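Local coordinates for activator of Hsp90 ATPase homologue 1/2-like C-terminal domain-containing protein (Mycobacterium smegmatis, PDB 3UID) that probably acts as a type II toxin, being the structural homologue of a tuberculosis toxin involved in the hypoxic response, at residues A[46-51]-A[65-70]. Residues are numbered along the deposited sequence; the frame is centred on the assembly and turned at random. Where two conformers were deposited one is given.
Sequences SHPATV and FMTGPD
Thr50 and Phe65 form an antiparallel hydrogen-bonded pair: Thr50 N gives its proton to Phe65 O at 3.0 Å, and Phe65 N returns one to Thr50 O at 2.8 Å. Beyond this pair the regular ladder gives way to side-chain and water bonds. Thr67 OG1 donates to Pro48 O at 2.7 Å, arriving in the carbonyl plane on a lone pair. The Thr67 chi1 of -58° sets OG1 anti to Thr67's own carbonyl carbon and leaves CG2 to lie against His47 CD2. A water joins the two backbones beside this bond, accepting from Thr67 N and probably donating to His47 O.

The contact lies at the open end of the hairpin of strands 50-54 and 61-67, at one margin of the antiparallel sheet of this Bet v 1-like (SRPBCC) fold; strand 61-67 pairs on its other side with strand 73-84, and Ala49 packs on Trp42 of helix 35-42.

The imidazole of His47 presents its edge to a row of carbonyls. His47 CD2 lies 3.1 Å from Gly68 O and 3.3 Å from Thr67 O, while His47 NE2 makes a weak but nearly straight bond to Pro69 O (3.4 Å, 174°). ND1 shares a hydrogen bond with Ser46 OG; these two bonds, one of them weak, probably limit rotation of the ring.

Thr50 CB meets Phe65 CD2 obliquely at 4.1 Å, and the Phe65 ring also contacts Phe100 and Lys73, the latter through a cation-pi interaction.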
loop_
_atom_site.group_PDB
_atom_site.type_symbol
_atom_site.label_atom_id
_atom_site.label_comp_id
_atom_site.label_asym_id
_atom_site.label_seq_id
_atom_site.Cartn_x
_atom_site.Cartn_y
_atom_site.Cartn_z
ATOM N N SER A 46 3.490 1.063 17.268
ATOM C CA SER A 46 3.133 2.469 17.472
ATOM C C SER A 46 1.997 2.977 16.582
ATOM O O SER A 46 1.382 3.993 16.896
ATOM C CB SER A 46 4.354 3.377 17.308
ATOM O OG SER A 46 4.804 3.376 15.970
ATOM N N HIS A 47 1.728 2.287 15.477
ATOM C CA HIS A 47 0.697 2.708 14.524
ATOM C C HIS A 47 -0.195 1.546 14.113
ATOM O O HIS A 47 -0.097 1.047 12.980
ATOM C CB HIS A 47 1.346 3.321 13.278
ATOM C CG HIS A 47 2.015 4.632 13.540
ATOM N ND1 HIS A 47 3.232 4.734 14.180
ATOM C CD2 HIS A 47 1.613 5.899 13.290
ATOM C CE1 HIS A 47 3.560 6.010 14.294
ATOM N NE2 HIS A 47 2.594 6.738 13.762
ATOM N N PRO A 48 -1.074 1.111 15.029
ATOM C CA PRO A 48 -1.934 -0.054 14.801
ATOM C C PRO A 48 -2.778 0.078 13.545
ATOM O O PRO A 48 -3.234 1.175 13.187
ATOM C CB PRO A 48 -2.837 -0.069 16.037
ATOM C CG PRO A 48 -2.074 0.671 17.083
ATOM C CD PRO A 48 -1.306 1.720 16.355
ATOM N N ALA A 49 -2.992 -1.055 12.885
ATOM C CA ALA A 49 -3.850 -1.122 11.725
ATOM C C ALA A 49 -4.773 -2.319 11.879
ATOM O O ALA A 49 -4.483 -3.260 12.632
ATOM C CB ALA A 49 -3.009 -1.261 10.461
ATOM N N THR A 50 -5.896 -2.264 11.178
ATOM C CA THR A 50 -6.792 -3.402 11.087
ATOM C C THR A 50 -7.199 -3.585 9.630
ATOM O O THR A 50 -7.620 -2.634 8.969
ATOM C CB THR A 50 -8.055 -3.162 11.910
ATOM O OG1 THR A 50 -7.699 -2.968 13.281
ATOM C CG2 THR A 50 -8.999 -4.362 11.802
ATOM N N VAL A 51 -7.070 -4.806 9.129
ATOM C CA VAL A 51 -7.675 -5.145 7.843
ATOM C C VAL A 51 -9.026 -5.767 8.159
ATOM O O VAL A 51 -9.118 -6.787 8.856
ATOM C CB VAL A 51 -6.777 -6.084 7.012
ATOM C CG1 VAL A 51 -7.520 -6.634 5.794
ATOM C CG2 VAL A 51 -5.506 -5.347 6.594
ATOM N N PHE A 65 -8.361 0.086 8.569
ATOM C CA PHE A 65 -8.051 1.225 9.422
ATOM C C PHE A 65 -6.546 1.321 9.551
ATOM O O PHE A 65 -5.861 0.303 9.661
ATOM C CB PHE A 65 -8.641 1.053 10.825
ATOM C CG PHE A 65 -10.134 0.933 10.856
ATOM C CD1 PHE A 65 -10.925 1.822 10.160
ATOM C CD2 PHE A 65 -10.743 -0.075 11.591
ATOM C CE1 PHE A 65 -12.305 1.720 10.198
ATOM C CE2 PHE A 65 -12.125 -0.182 11.638
ATOM C CZ PHE A 65 -12.907 0.718 10.934
ATOM N N MET A 66 -6.043 2.551 9.563
ATOM C CA MET A 66 -4.630 2.780 9.790
ATOM C C MET A 66 -4.467 3.901 10.795
ATOM O O MET A 66 -5.409 4.651 11.066
ATOM C CB MET A 66 -3.913 3.154 8.493
ATOM C CG MET A 66 -3.915 2.071 7.432
ATOM S SD MET A 66 -3.133 2.665 5.927
ATOM C CE MET A 66 -1.509 3.076 6.537
ATOM N N THR A 67 -3.273 3.989 11.368
ATOM C CA THR A 67 -2.931 5.092 12.255
ATOM C C THR A 67 -1.956 6.008 11.523
ATOM O O THR A 67 -0.859 5.586 11.168
ATOM C CB THR A 67 -2.245 4.596 13.530
ATOM O OG1 THR A 67 -3.112 3.683 14.199
ATOM C CG2 THR A 67 -1.945 5.761 14.459
ATOM N N GLY A 68 -2.368 7.247 11.271
ATOM C CA GLY A 68 -1.500 8.240 10.654
ATOM C C GLY A 68 -0.291 8.660 11.473
ATOM O O GLY A 68 -0.161 8.314 12.639
ATOM N N PRO A 69 0.620 9.422 10.854
ATOM C CA PRO A 69 1.877 9.822 11.497
ATOM C C PRO A 69 1.660 10.430 12.881
ATOM O O PRO A 69 2.407 10.123 13.809
ATOM C CB PRO A 69 2.424 10.885 10.542
ATOM C CG PRO A 69 1.908 10.462 9.204
ATOM C CD PRO A 69 0.523 9.920 9.471
ATOM N N ASP A 70 0.646 11.277 13.010
ATOM C CA ASP A 70 0.367 11.965 14.264
ATOM C C ASP A 70 -0.557 11.192 15.202
ATOM O O ASP A 70 -0.924 11.698 16.253
ATOM C CB ASP A 70 -0.226 13.350 13.985
ATOM C CG ASP A 70 -1.527 13.276 13.199
ATOM O OD1 ASP A 70 -1.924 12.161 12.789
ATOM O OD2 ASP A 70 -2.151 14.339 12.986
HETATM O O HOH W 1 -1.280 2.116 10.686
#